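Local structure of EXOU (Pseudomonas aeruginosa, 4AKX) at residues Leu77-Leu82 against Ile108-Gly113; Asn342-Leu347 against Arg392-Val397; Met104-Arg109 against Ile249-Thr254; Ala121-Ser126 against Arg201-Lys206; Ala91-Met96 against His426-Leu431. The protein is a type III secretion cytotoxin, probably a patatin-like phospholipase, that forms a complex with the chaperone SpcU. One frame throughout, in Å; residues are numbered along the deposited sequence.

How the contacts relate
Contacts 1 and 2 lie in one mixed sheet and their centres are about 10 Å apart. Strands 77-82 and 343-348 are neighbours there, so strand 77-82 pairs with strand 110-114 on one flank and with strand 343-348 on the other. Contact 3 joins the loops leading into strands 110-114 and 254-263, and its centre is about 9 Å from that of contact 1. Contacts 4 and 5 are helix packings beside the sheet, with centres about 19 Å apart. Along the chain, contact 5 encloses contacts 2, 3 and 4, and its segments alternate with those of contact 1. Distant parts of the chain thus build one alpha/beta core, consistent with a patatin-like domain.

Contact 1. Residues Leu77-Leu82 against Ile108-Gly113; sequences LTSLVL and IRSMSG
T78 meets R109 at the start of this parallel strand pair. R109 N donates to T78 O at 3.1 Å. The hydroxyl of S79 bonds to the same oxygen from the opposite face of its plane, so T78 O is gripped twice. The methyl CG2 of T78 also lies 3.5 Å from NH1 of R109, with the two side chains at a slant. S79 sets its OG against the CB of S110, whose own hydroxyl pairs with T254. L80 is bonded at both ends: its N donates to S110 O, and its O receives S112 N at 2.7 Å, almost in line with the carbonyl bond. With CG anti to the backbone N (chi1 -167°), L80 runs beside M111 in the same direction, CB to CG 3.6 Å. V81 falls on the other face, with S112. Its CA makes a C-H...O contact with S112 O at 3.1 Å. L82 N also points to S112 O, but that bond is modelled too short for its length to be trusted. G113 begins a G-x-S-x-G sequence, probably the nucleophile elbow of the patatin family. Helix 93-102 links the two strands as a beta-alpha-beta unit. Strand 343-348 flanks one side, strand 254-263 the other, and helix 115-125 packs on M111.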
# COMPACT_ATOMS: atom_id res chain seq x y z
N LEU B 77 25.37 -17.51 34.92
CA LEU B 77 24.44 -18.59 34.59
C LEU B 77 23.54 -18.97 35.80
O LEU B 77 24.01 -19.55 36.80
CB LEU B 77 25.19 -19.81 34.03
CG LEU B 77 25.17 -20.04 32.52
CD1 LEU B 77 25.65 -21.45 32.24
CD2 LEU B 77 23.79 -19.86 31.93
N THR B 78 22.27 -18.60 35.71
CA THR B 78 21.39 -18.88 36.80
C THR B 78 20.17 -19.65 36.36
O THR B 78 19.24 -19.82 37.14
CB THR B 78 20.92 -17.59 37.48
OG1 THR B 78 20.23 -16.80 36.50
CG2 THR B 78 22.10 -16.81 38.08
N SER B 79 20.17 -20.10 35.11
CA SER B 79 18.96 -20.70 34.53
C SER B 79 19.15 -21.67 33.38
O SER B 79 20.01 -21.48 32.52
CB SER B 79 17.92 -19.64 34.14
OG SER B 79 16.97 -19.46 35.19
N LEU B 80 18.29 -22.68 33.38
CA LEU B 80 18.40 -23.83 32.48
C LEU B 80 17.04 -24.06 31.83
O LEU B 80 16.07 -24.42 32.52
CB LEU B 80 18.82 -25.07 33.27
CG LEU B 80 19.28 -26.33 32.51
CD1 LEU B 80 19.92 -26.02 31.16
CD2 LEU B 80 20.23 -27.13 33.38
N VAL B 81 16.98 -23.83 30.52
CA VAL B 81 15.73 -23.95 29.78
C VAL B 81 15.83 -25.17 28.89
O VAL B 81 16.68 -25.23 28.02
CB VAL B 81 15.43 -22.69 28.92
CG1 VAL B 81 14.17 -22.89 28.09
CG2 VAL B 81 15.28 -21.46 29.81
N LEU B 82 14.93 -26.13 29.11
CA LEU B 82 14.99 -27.42 28.44
C LEU B 82 13.80 -27.58 27.51
O LEU B 82 12.65 -27.59 27.95
CB LEU B 82 14.96 -28.54 29.48
CG LEU B 82 16.03 -29.61 29.42
CD1 LEU B 82 17.29 -29.05 28.79
CD2 LEU B 82 16.32 -30.10 30.83
N ILE B 108 23.31 -22.62 39.29
CA ILE B 108 21.94 -22.62 38.77
C ILE B 108 20.94 -22.37 39.90
O ILE B 108 21.08 -22.93 41.00
CB ILE B 108 21.61 -23.95 38.06
CG1 ILE B 108 22.69 -24.28 37.03
CG2 ILE B 108 20.23 -23.91 37.43
CD1 ILE B 108 22.46 -23.66 35.66
N ARG B 109 19.96 -21.52 39.62
CA ARG B 109 18.88 -21.27 40.56
C ARG B 109 17.48 -21.53 40.02
O ARG B 109 16.50 -21.31 40.73
CB ARG B 109 18.97 -19.86 41.12
CG ARG B 109 19.99 -19.74 42.24
CD ARG B 109 20.10 -18.30 42.74
NE ARG B 109 21.41 -18.04 43.31
CZ ARG B 109 22.53 -17.96 42.60
NH1 ARG B 109 22.50 -18.15 41.28
NH2 ARG B 109 23.69 -17.72 43.20
N SER B 110 17.38 -22.01 38.78
CA SER B 110 16.09 -22.14 38.08
C SER B 110 16.13 -23.18 36.96
O SER B 110 17.14 -23.31 36.27
CB SER B 110 15.66 -20.78 37.50
OG SER B 110 14.25 -20.71 37.36
N MSE B 111 15.04 -23.91 36.76
CA MSE B 111 14.98 -24.83 35.64
C MSE B 111 13.65 -24.83 34.99
O MSE B 111 12.62 -24.84 35.68
CB MSE B 111 15.26 -26.20 36.16
CG MSE B 111 16.67 -26.59 35.79
SE MSE B 111 17.22 -27.97 37.08
CE MSE B 111 19.02 -27.33 37.57
N SER B 112 13.66 -24.85 33.66
CA SER B 112 12.47 -24.59 32.87
C SER B 112 12.42 -25.53 31.68
O SER B 112 13.31 -25.51 30.83
CB SER B 112 12.46 -23.14 32.37
OG SER B 112 12.15 -22.22 33.40
N GLY B 113 11.37 -26.33 31.60
CA GLY B 113 11.29 -27.33 30.55
C GLY B 113 9.89 -27.47 30.03
O GLY B 113 8.92 -27.19 30.74

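Contact 2. Residues Asn342-Leu347 against Arg392-Val397; sequences NDNLIL and REQTVV
One edge of the mixed sheet is formed here, with I346 opposite T395 and L347 opposite V396, both parallel. A type I turn from R392 to T395 delivers the short strand 395-397. Q394 is the third residue of that turn, which T395 N closes on R392 O. Q394 is bonded twice to strand 343-348. Its backbone O receives I346 N at 3.0 Å. Its side chain is stretched out beyond CG (chi2 -167°), which carries OE1 back along the neighbouring strand to N344 N at 3.1 Å. That donor stands above the amide plane, and the bond is fairly straight (159° at the hydrogen). T395 adds a third bond, from OG1 to I346 O at 2.9 Å. On the other face of the sheet, CG1 of V396 touches two leucines. It is 3.4 Å from CD1 of L345 and 3.9 Å from CD2 of L347, which lies alongside it. The carboxylate of D343 is nearly perpendicular to the Q394 amide, and its oxygens and OE1 lie close together as acceptors. R340 bonds to both groups, and D343 also has salt bridges to R442 and R74. The arginines therefore probably offset the local negative charge and steady the amide.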
# COMPACT_ATOMS: atom_id res chain seq x y z
N ASN B 342 20.96 -12.12 34.38
CA ASN B 342 21.39 -13.49 34.31
C ASN B 342 21.38 -14.00 32.88
O ASN B 342 20.97 -13.30 31.97
CB ASN B 342 20.50 -14.37 35.18
CG ASN B 342 19.09 -14.41 34.67
OD1 ASN B 342 18.82 -15.03 33.65
ND2 ASN B 342 18.20 -13.71 35.35
N ASP B 343 21.82 -15.23 32.71
CA ASP B 343 21.96 -15.83 31.40
C ASP B 343 21.19 -17.12 31.42
O ASP B 343 20.92 -17.69 32.48
CB ASP B 343 23.43 -16.15 31.13
CG ASP B 343 24.09 -15.13 30.23
OD1 ASP B 343 23.68 -13.95 30.26
OD2 ASP B 343 25.01 -15.52 29.47
N ASN B 344 20.86 -17.60 30.23
CA ASN B 344 20.22 -18.88 30.07
C ASN B 344 21.06 -19.84 29.27
O ASN B 344 21.65 -19.46 28.27
CB ASN B 344 18.89 -18.70 29.40
CG ASN B 344 17.90 -18.05 30.30
OD1 ASN B 344 17.47 -18.64 31.28
ND2 ASN B 344 17.56 -16.80 30.01
N LEU B 345 21.10 -21.08 29.72
CA LEU B 345 21.59 -22.16 28.87
C LEU B 345 20.38 -22.84 28.28
O LEU B 345 19.56 -23.42 29.02
CB LEU B 345 22.43 -23.16 29.67
CG LEU B 345 23.21 -24.20 28.87
CD1 LEU B 345 23.81 -23.63 27.60
CD2 LEU B 345 24.29 -24.82 29.74
N ILE B 346 20.21 -22.71 26.97
CA ILE B 346 19.02 -23.19 26.35
C ILE B 346 19.39 -24.38 25.51
O ILE B 346 20.13 -24.25 24.54
CB ILE B 346 18.37 -22.12 25.47
CG1 ILE B 346 18.32 -20.78 26.20
CG2 ILE B 346 16.96 -22.54 25.08
CD1 ILE B 346 18.54 -19.56 25.31
N LEU B 347 18.89 -25.56 25.89
CA LEU B 347 19.10 -26.80 25.14
C LEU B 347 17.90 -27.16 24.25
O LEU B 347 16.77 -27.33 24.74
CB LEU B 347 19.44 -27.96 26.09
CG LEU B 347 20.73 -27.77 26.88
CD1 LEU B 347 20.72 -28.58 28.15
CD2 LEU B 347 21.95 -28.11 26.04
N ARG B 392 19.88 -16.87 20.37
CA ARG B 392 20.81 -17.72 19.66
C ARG B 392 22.13 -17.87 20.46
O ARG B 392 22.66 -18.98 20.59
CB ARG B 392 21.08 -17.14 18.28
CG ARG B 392 21.97 -17.99 17.39
CD ARG B 392 21.21 -19.13 16.72
NE ARG B 392 20.01 -18.68 16.00
CZ ARG B 392 20.00 -18.20 14.76
NH1 ARG B 392 21.14 -18.05 14.08
NH2 ARG B 392 18.85 -17.84 14.19
N GLU B 393 22.62 -16.77 21.00
CA GLU B 393 23.93 -16.74 21.64
C GLU B 393 23.93 -17.62 22.88
O GLU B 393 24.97 -18.11 23.31
CB GLU B 393 24.31 -15.29 22.00
CG GLU B 393 25.62 -15.12 22.76
CD GLU B 393 26.82 -14.95 21.84
OE1 GLU B 393 26.95 -15.74 20.87
OE2 GLU B 393 27.63 -14.04 22.10
N GLN B 394 22.74 -17.84 23.44
CA GLN B 394 22.61 -18.58 24.69
C GLN B 394 22.01 -19.95 24.45
O GLN B 394 21.59 -20.62 25.39
CB GLN B 394 21.70 -17.84 25.65
CG GLN B 394 22.13 -16.43 25.99
CD GLN B 394 21.35 -15.90 27.19
OE1 GLN B 394 21.93 -15.49 28.19
NE2 GLN B 394 20.03 -15.95 27.10
N THR B 395 21.94 -20.36 23.19
CA THR B 395 21.32 -21.63 22.87
C THR B 395 22.28 -22.59 22.18
O THR B 395 22.74 -22.34 21.04
CB THR B 395 19.98 -21.45 22.10
OG1 THR B 395 19.10 -22.52 22.41
CG2 THR B 395 20.19 -21.38 20.56
N VAL B 396 22.63 -23.66 22.89
CA VAL B 396 23.30 -24.81 22.27
C VAL B 396 22.30 -25.89 21.84
O VAL B 396 21.36 -26.22 22.57
CB VAL B 396 24.45 -25.38 23.16
CG1 VAL B 396 24.15 -25.20 24.64
CG2 VAL B 396 24.73 -26.85 22.83
N VAL B 397 22.49 -26.40 20.63
CA VAL B 397 21.47 -27.17 19.93
C VAL B 397 22.02 -28.52 19.48
O VAL B 397 22.72 -28.61 18.48
CB VAL B 397 20.88 -26.34 18.75
CG1 VAL B 397 21.91 -26.11 17.66
CG2 VAL B 397 19.62 -27.00 18.19

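Contact 3. Residues Met104-Arg109 against Ile249-Thr254; sequences MLDGIR and IPQIKT
K253 lays the end of its side chain over the turn L105-I108, and its ammonium meets the carbonyls there. A bend at chi2 (-68°) swings the chain toward the turn, and the rest of it runs straight to NZ. NZ donates to L105 O at 2.7 Å and to I108 O at 3.2 Å. Both bonds are tilted out of the carbonyl planes by about 29°. A third bond runs back to P250 O in its own segment at 2.6 Å, this one in the carbonyl plane. L105 O also takes I108 N, the closing bond of the type I turn, from the opposite face to K253. One residue on, T254 OG1 donates to R109 O at 3.0 Å, in the carbonyl plane and on a lone pair. On the more exposed side, D106 runs alongside Q251, with OD1 3.8 Å from CG and the carboxylate and amide planes nearly perpendicular. The ammonium of K253 thus sits among three backbone oxygens on a buried residue. Their dipoles probably offset its charge, with some help from the D106 carboxylate, whose OD1 is 5.0 Å from NZ. K253, with T254 beside it, ties the turn 105-108 to the approach to strand 254-263.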
# COMPACT_ATOMS: atom_id res chain seq x y z
N MSE B 104 29.34 -25.51 37.64
CA MSE B 104 28.47 -24.34 37.65
C MSE B 104 27.06 -24.82 37.83
O MSE B 104 26.11 -24.10 37.55
CB MSE B 104 28.56 -23.61 36.32
CG MSE B 104 29.46 -22.39 36.43
SE MSE B 104 30.36 -22.17 34.69
CE MSE B 104 30.62 -20.21 34.72
N LEU B 105 26.92 -26.07 38.27
CA LEU B 105 25.62 -26.61 38.57
C LEU B 105 25.14 -26.00 39.86
O LEU B 105 23.97 -25.66 39.98
CB LEU B 105 25.66 -28.13 38.69
CG LEU B 105 24.29 -28.82 38.77
CD1 LEU B 105 23.45 -28.56 37.52
CD2 LEU B 105 24.42 -30.32 39.02
N ASP B 106 26.05 -25.83 40.81
CA ASP B 106 25.75 -25.08 42.03
C ASP B 106 25.06 -23.78 41.66
O ASP B 106 24.02 -23.43 42.22
CB ASP B 106 27.03 -24.79 42.82
CG ASP B 106 27.21 -25.73 44.04
OD1 ASP B 106 26.24 -26.46 44.39
OD2 ASP B 106 28.32 -25.71 44.64
N GLY B 107 25.63 -23.08 40.68
CA GLY B 107 25.28 -21.70 40.37
C GLY B 107 23.89 -21.53 39.78
O GLY B 107 23.35 -20.42 39.80
N ILE B 108 23.31 -22.62 39.29
CA ILE B 108 21.94 -22.62 38.77
C ILE B 108 20.94 -22.37 39.90
O ILE B 108 21.08 -22.93 41.00
CB ILE B 108 21.61 -23.95 38.06
CG1 ILE B 108 22.69 -24.28 37.03
CG2 ILE B 108 20.23 -23.91 37.43
CD1 ILE B 108 22.46 -23.66 35.66
N ARG B 109 19.96 -21.52 39.62
CA ARG B 109 18.88 -21.27 40.56
C ARG B 109 17.48 -21.53 40.02
O ARG B 109 16.50 -21.31 40.73
CB ARG B 109 18.97 -19.86 41.12
CG ARG B 109 19.99 -19.74 42.24
CD ARG B 109 20.10 -18.30 42.74
NE ARG B 109 21.41 -18.04 43.31
CZ ARG B 109 22.53 -17.96 42.60
NH1 ARG B 109 22.50 -18.15 41.28
NH2 ARG B 109 23.69 -17.72 43.20
N ILE B 249 19.18 -24.59 50.59
CA ILE B 249 20.21 -25.40 49.92
C ILE B 249 20.30 -24.99 48.46
O ILE B 249 19.27 -24.85 47.81
CB ILE B 249 19.86 -26.90 50.00
CG1 ILE B 249 19.90 -27.38 51.46
CG2 ILE B 249 20.78 -27.72 49.09
CD1 ILE B 249 19.23 -28.72 51.71
N PRO B 250 21.53 -24.79 47.95
CA PRO B 250 21.77 -24.39 46.55
C PRO B 250 21.79 -25.53 45.50
O PRO B 250 21.99 -25.26 44.32
CB PRO B 250 23.13 -23.68 46.61
CG PRO B 250 23.83 -24.31 47.77
CD PRO B 250 22.76 -24.70 48.77
N GLN B 251 21.61 -26.78 45.92
CA GLN B 251 21.49 -27.90 44.98
C GLN B 251 20.03 -28.24 44.72
O GLN B 251 19.71 -29.14 43.92
CB GLN B 251 22.23 -29.14 45.49
CG GLN B 251 23.72 -28.98 45.63
CD GLN B 251 24.13 -28.74 47.06
OE1 GLN B 251 23.83 -27.69 47.64
NE2 GLN B 251 24.79 -29.73 47.65
N ILE B 252 19.14 -27.55 45.41
CA ILE B 252 17.74 -27.56 45.02
C ILE B 252 17.37 -26.33 44.18
O ILE B 252 17.66 -25.17 44.54
CB ILE B 252 16.76 -27.76 46.20
CG1 ILE B 252 17.15 -26.88 47.38
CG2 ILE B 252 16.71 -29.23 46.60
CD1 ILE B 252 17.28 -27.65 48.68
N LYS B 253 16.73 -26.63 43.06
CA LYS B 253 16.41 -25.64 42.07
C LYS B 253 14.90 -25.47 41.99
O LYS B 253 14.14 -26.35 42.36
CB LYS B 253 17.01 -26.05 40.73
CG LYS B 253 18.33 -26.82 40.85
CD LYS B 253 19.49 -25.97 41.38
CE LYS B 253 20.82 -26.72 41.26
NZ LYS B 253 21.95 -25.92 41.79
N THR B 254 14.47 -24.28 41.56
CA THR B 254 13.07 -23.99 41.23
C THR B 254 12.67 -24.66 39.92
O THR B 254 13.54 -25.11 39.16
CB THR B 254 12.85 -22.50 41.06
OG1 THR B 254 13.66 -22.03 39.97
CG2 THR B 254 13.21 -21.77 42.33

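Contact 4. Residues Ala121-Ser126 against Arg201-Lys206; sequences AALLAS and RDETRK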
# COMPACT_ATOMS: atom_id res chain seq x y z
N ALA B 121 13.75 -31.84 33.88
CA ALA B 121 14.07 -30.73 34.79
C ALA B 121 13.41 -30.87 36.17
O ALA B 121 13.93 -30.33 37.16
CB ALA B 121 13.71 -29.40 34.16
N ALA B 122 12.26 -31.54 36.20
CA ALA B 122 11.66 -32.04 37.45
C ALA B 122 12.70 -32.81 38.25
O ALA B 122 13.13 -32.36 39.31
CB ALA B 122 10.47 -32.93 37.15
N LEU B 123 13.11 -33.96 37.72
CA LEU B 123 14.18 -34.77 38.31
C LEU B 123 15.29 -33.90 38.85
O LEU B 123 15.74 -34.09 39.99
CB LEU B 123 14.75 -35.75 37.28
CG LEU B 123 13.75 -36.69 36.59
CD1 LEU B 123 14.35 -37.37 35.36
CD2 LEU B 123 13.18 -37.72 37.57
N LEU B 124 15.74 -32.94 38.05
CA LEU B 124 16.97 -32.23 38.36
C LEU B 124 16.79 -31.19 39.45
O LEU B 124 17.64 -31.06 40.33
CB LEU B 124 17.58 -31.63 37.11
CG LEU B 124 18.30 -32.72 36.32
CD1 LEU B 124 18.07 -32.61 34.82
CD2 LEU B 124 19.78 -32.74 36.70
N ALA B 125 15.67 -30.49 39.40
CA ALA B 125 15.35 -29.49 40.40
C ALA B 125 15.21 -30.15 41.77
O ALA B 125 15.81 -29.69 42.76
CB ALA B 125 14.10 -28.71 40.02
N SER B 126 14.46 -31.25 41.82
CA SER B 126 14.38 -32.14 42.99
C SER B 126 15.73 -32.41 43.71
O SER B 126 15.74 -32.78 44.88
CB SER B 126 13.72 -33.47 42.61
OG SER B 126 14.64 -34.37 42.01
N ARG B 201 7.47 -39.26 41.55
CA ARG B 201 7.13 -38.89 42.93
C ARG B 201 8.24 -39.30 43.86
O ARG B 201 8.57 -38.59 44.81
CB ARG B 201 5.81 -39.52 43.37
CG ARG B 201 4.57 -38.68 43.10
CD ARG B 201 3.49 -38.88 44.16
NE ARG B 201 3.53 -40.23 44.71
CZ ARG B 201 2.98 -41.29 44.12
NH1 ARG B 201 2.34 -41.16 42.97
NH2 ARG B 201 3.09 -42.49 44.69
N ASP B 202 8.84 -40.45 43.56
CA ASP B 202 9.84 -41.04 44.42
C ASP B 202 11.25 -40.50 44.13
O ASP B 202 11.97 -40.08 45.05
CB ASP B 202 9.78 -42.56 44.32
CG ASP B 202 8.37 -43.11 44.59
OD1 ASP B 202 7.47 -42.31 44.94
OD2 ASP B 202 8.17 -44.35 44.45
N GLU B 203 11.62 -40.47 42.85
CA GLU B 203 12.88 -39.84 42.43
C GLU B 203 13.07 -38.47 43.09
O GLU B 203 14.04 -38.26 43.83
CB GLU B 203 12.95 -39.72 40.91
CG GLU B 203 13.23 -41.05 40.22
CD GLU B 203 14.43 -41.78 40.81
OE1 GLU B 203 15.54 -41.20 40.79
OE2 GLU B 203 14.26 -42.92 41.29
N THR B 204 12.12 -37.58 42.84
CA THR B 204 12.09 -36.26 43.46
C THR B 204 12.17 -36.33 45.00
O THR B 204 12.97 -35.61 45.61
CB THR B 204 10.83 -35.47 43.04
OG1 THR B 204 9.66 -36.28 43.21
CG2 THR B 204 10.92 -35.03 41.58
N ARG B 205 11.37 -37.20 45.61
CA ARG B 205 11.26 -37.29 47.07
C ARG B 205 12.58 -37.79 47.68
O ARG B 205 12.94 -37.41 48.80
CB ARG B 205 10.10 -38.21 47.45
CG ARG B 205 9.20 -37.74 48.59
CD ARG B 205 8.42 -38.90 49.24
NE ARG B 205 7.98 -39.95 48.30
CZ ARG B 205 6.79 -39.99 47.69
NH1 ARG B 205 5.89 -39.04 47.91
NH2 ARG B 205 6.50 -40.98 46.86
N LYS B 206 13.32 -38.63 46.94
CA LYS B 206 14.63 -39.10 47.39
C LYS B 206 15.67 -37.98 47.40
O LYS B 206 16.34 -37.74 48.42
CB LYS B 206 15.13 -40.27 46.54
CG LYS B 206 15.12 -41.61 47.29
CD LYS B 206 15.43 -42.79 46.38
CE LYS B 206 16.93 -43.05 46.31
NZ LYS B 206 17.30 -43.75 45.05
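The first torsions of S126 and T204 turn carbon toward carbon. In S126 the hydroxyl sits between the backbone N and the carbonyl carbon (chi1 83°). T204 places its OG1 in the same way (chi1 50°), which leaves CG2 beside the backbone N and facing S126. CB of S126 then lies 3.3 Å from T204 CA and 3.4 Å from T204 CG2. The meeting is largely one of carbon atoms although both residues carry hydroxyls. For T204 the reason is plain, since its OG1 bonds to L200 O, one turn back in its own helix. OG of S126 turns back toward L123 O, but that bond is modelled too short and is doubtful. CG2 of T204 also comes 4.1 Å from A122 O. The second touching point is L123. Its CD2 crosses the E203 side chain at a slant. CB of E203 is the atom that meets the leucine, at 3.9 Å from CD2. No hydrogen bond joins the segments, so the contact rests on close packing of small and branched groups. Helix 130-137 closes over the same place, with F133 and L136 against L123 and L136 also against E203. A122 meets V282 of helix 282-288. S126 lies near the C-terminal end of helix 115-125, and helix 195-214 packs there. Helix 115-125 itself comes straight after strand 110-114. That strand-turn-helix order, with its G-x-S-x-G sequence, is consistent with the nucleophile elbow of patatin-like phospholipases.

Contact 5. Residues Ala91-Met96 against His426-Leu431; sequences AYPGAM and HLQERL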
# COMPACT_ATOMS: atom_id res chain seq x y z
N ALA B 91 19.99 -37.99 25.89
CA ALA B 91 21.18 -37.17 25.67
C ALA B 91 21.39 -36.23 26.84
O ALA B 91 22.54 -35.88 27.18
CB ALA B 91 21.04 -36.39 24.37
N TYR B 92 20.28 -35.87 27.49
CA TYR B 92 20.23 -34.84 28.54
C TYR B 92 21.32 -34.92 29.62
O TYR B 92 21.82 -33.88 30.06
CB TYR B 92 18.85 -34.82 29.20
CG TYR B 92 17.79 -34.03 28.47
CD1 TYR B 92 18.09 -32.83 27.82
CD2 TYR B 92 16.46 -34.45 28.47
CE1 TYR B 92 17.10 -32.09 27.16
CE2 TYR B 92 15.47 -33.72 27.82
CZ TYR B 92 15.79 -32.54 27.17
OH TYR B 92 14.81 -31.83 26.52
N PRO B 93 21.68 -36.15 30.07
CA PRO B 93 22.73 -36.26 31.09
C PRO B 93 24.13 -35.90 30.59
O PRO B 93 25.05 -35.72 31.40
CB PRO B 93 22.69 -37.74 31.48
CG PRO B 93 21.33 -38.20 31.08
CD PRO B 93 21.01 -37.43 29.84
N GLY B 94 24.30 -35.80 29.26
CA GLY B 94 25.52 -35.23 28.69
C GLY B 94 25.81 -33.86 29.30
O GLY B 94 26.86 -33.63 29.91
N ALA B 95 24.85 -32.95 29.14
CA ALA B 95 24.92 -31.62 29.72
C ALA B 95 25.11 -31.66 31.23
O ALA B 95 25.92 -30.92 31.79
CB ALA B 95 23.68 -30.81 29.37
N MSE B 96 24.35 -32.53 31.90
CA MSE B 96 24.29 -32.51 33.36
C MSE B 96 25.67 -32.72 33.89
O MSE B 96 26.11 -32.04 34.81
CB MSE B 96 23.32 -33.56 33.89
CG MSE B 96 21.88 -33.40 33.36
SE MSE B 96 21.30 -31.53 33.05
CE MSE B 96 20.06 -31.83 31.54
N HIS B 426 26.99 -42.28 23.31
CA HIS B 426 27.44 -41.36 22.25
C HIS B 426 26.83 -39.99 22.39
O HIS B 426 27.52 -38.98 22.33
CB HIS B 426 27.09 -41.94 20.89
CG HIS B 426 27.61 -41.14 19.73
ND1 HIS B 426 26.81 -40.68 18.75
CD2 HIS B 426 28.90 -40.74 19.39
CE1 HIS B 426 27.55 -40.04 17.83
NE2 HIS B 426 28.83 -40.07 18.23
N LEU B 427 25.51 -39.97 22.60
CA LEU B 427 24.76 -38.74 22.76
C LEU B 427 25.09 -38.02 24.07
O LEU B 427 25.10 -36.79 24.11
CB LEU B 427 23.27 -39.02 22.63
CG LEU B 427 22.72 -38.98 21.19
CD1 LEU B 427 23.65 -39.64 20.15
CD2 LEU B 427 21.31 -39.55 21.13
N GLN B 428 25.38 -38.78 25.12
CA GLN B 428 25.82 -38.19 26.37
C GLN B 428 27.29 -37.74 26.30
O GLN B 428 27.83 -37.20 27.27
CB GLN B 428 25.61 -39.16 27.55
CG GLN B 428 24.16 -39.42 27.91
CD GLN B 428 23.98 -40.66 28.79
OE1 GLN B 428 24.92 -41.42 29.02
NE2 GLN B 428 22.75 -40.88 29.26
N GLU B 429 27.94 -37.98 25.15
CA GLU B 429 29.31 -37.49 24.90
C GLU B 429 29.35 -36.26 23.97
O GLU B 429 30.04 -35.28 24.26
CB GLU B 429 30.19 -38.61 24.33
CG GLU B 429 31.68 -38.26 24.28
CD GLU B 429 32.37 -38.74 23.00
OE1 GLU B 429 31.69 -39.34 22.09
OE2 GLU B 429 33.61 -38.51 22.89
N ARG B 430 28.62 -36.34 22.85
CA ARG B 430 28.44 -35.20 21.96
C ARG B 430 27.96 -33.96 22.73
O ARG B 430 28.50 -32.86 22.56
CB ARG B 430 27.45 -35.54 20.83
CG ARG B 430 27.97 -36.56 19.82
CD ARG B 430 26.85 -37.06 18.90
NE ARG B 430 26.74 -36.29 17.66
CZ ARG B 430 26.95 -36.78 16.43
NH1 ARG B 430 27.27 -38.05 16.24
NH2 ARG B 430 26.82 -35.98 15.38
N LEU B 431 26.97 -34.16 23.60
CA LEU B 431 26.43 -33.09 24.43
C LEU B 431 27.44 -32.61 25.45
O LEU B 431 27.77 -31.43 25.50
CB LEU B 431 25.17 -33.54 25.16
CG LEU B 431 24.34 -32.38 25.70
CD1 LEU B 431 24.17 -31.31 24.62
CD2 LEU B 431 22.98 -32.85 26.20
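L431 is the tight point, and it fits against A91, G94 and A95. With CG anti to the backbone N (chi1 -163°), its CD2 reaches in beside the start of helix 93-102. That methyl lies 3.2 Å from A91 O, 3.5 Å from A95 N and 3.8 Å from A95 CB. G94 has no side chain, so the backbones can come very near, and G94 CA is 3.8 Å from Q428 CA. A C-H...O contact from G94 CA to Q428 O, at 3.4 Å, joins them there. CB of L431 lies just beyond, against G94 CA. P93 and Q428 belong to this buried part too. Their side chains meet at a slant, with Q428 NE2 3.5 Å from P93 CG. The same NE2 has a further weak bond to A90 O. The L427 side is looser. A91 and L427 meet mainly through their CB atoms, 3.9 Å apart, and L427 is partly exposed. E429, which starts away from helix 93-102, is exposed. No hydrogen bond crosses between the two segments. The N-terminal end of helix 93-102 is packed against helix 423-441 beside the sheet. L347 of strand 343-348 touches both A95 and L431. Helix 130-137 meets P93 and Q428, through F133 and K134 among others, while T120 of helix 115-125 touches Y92.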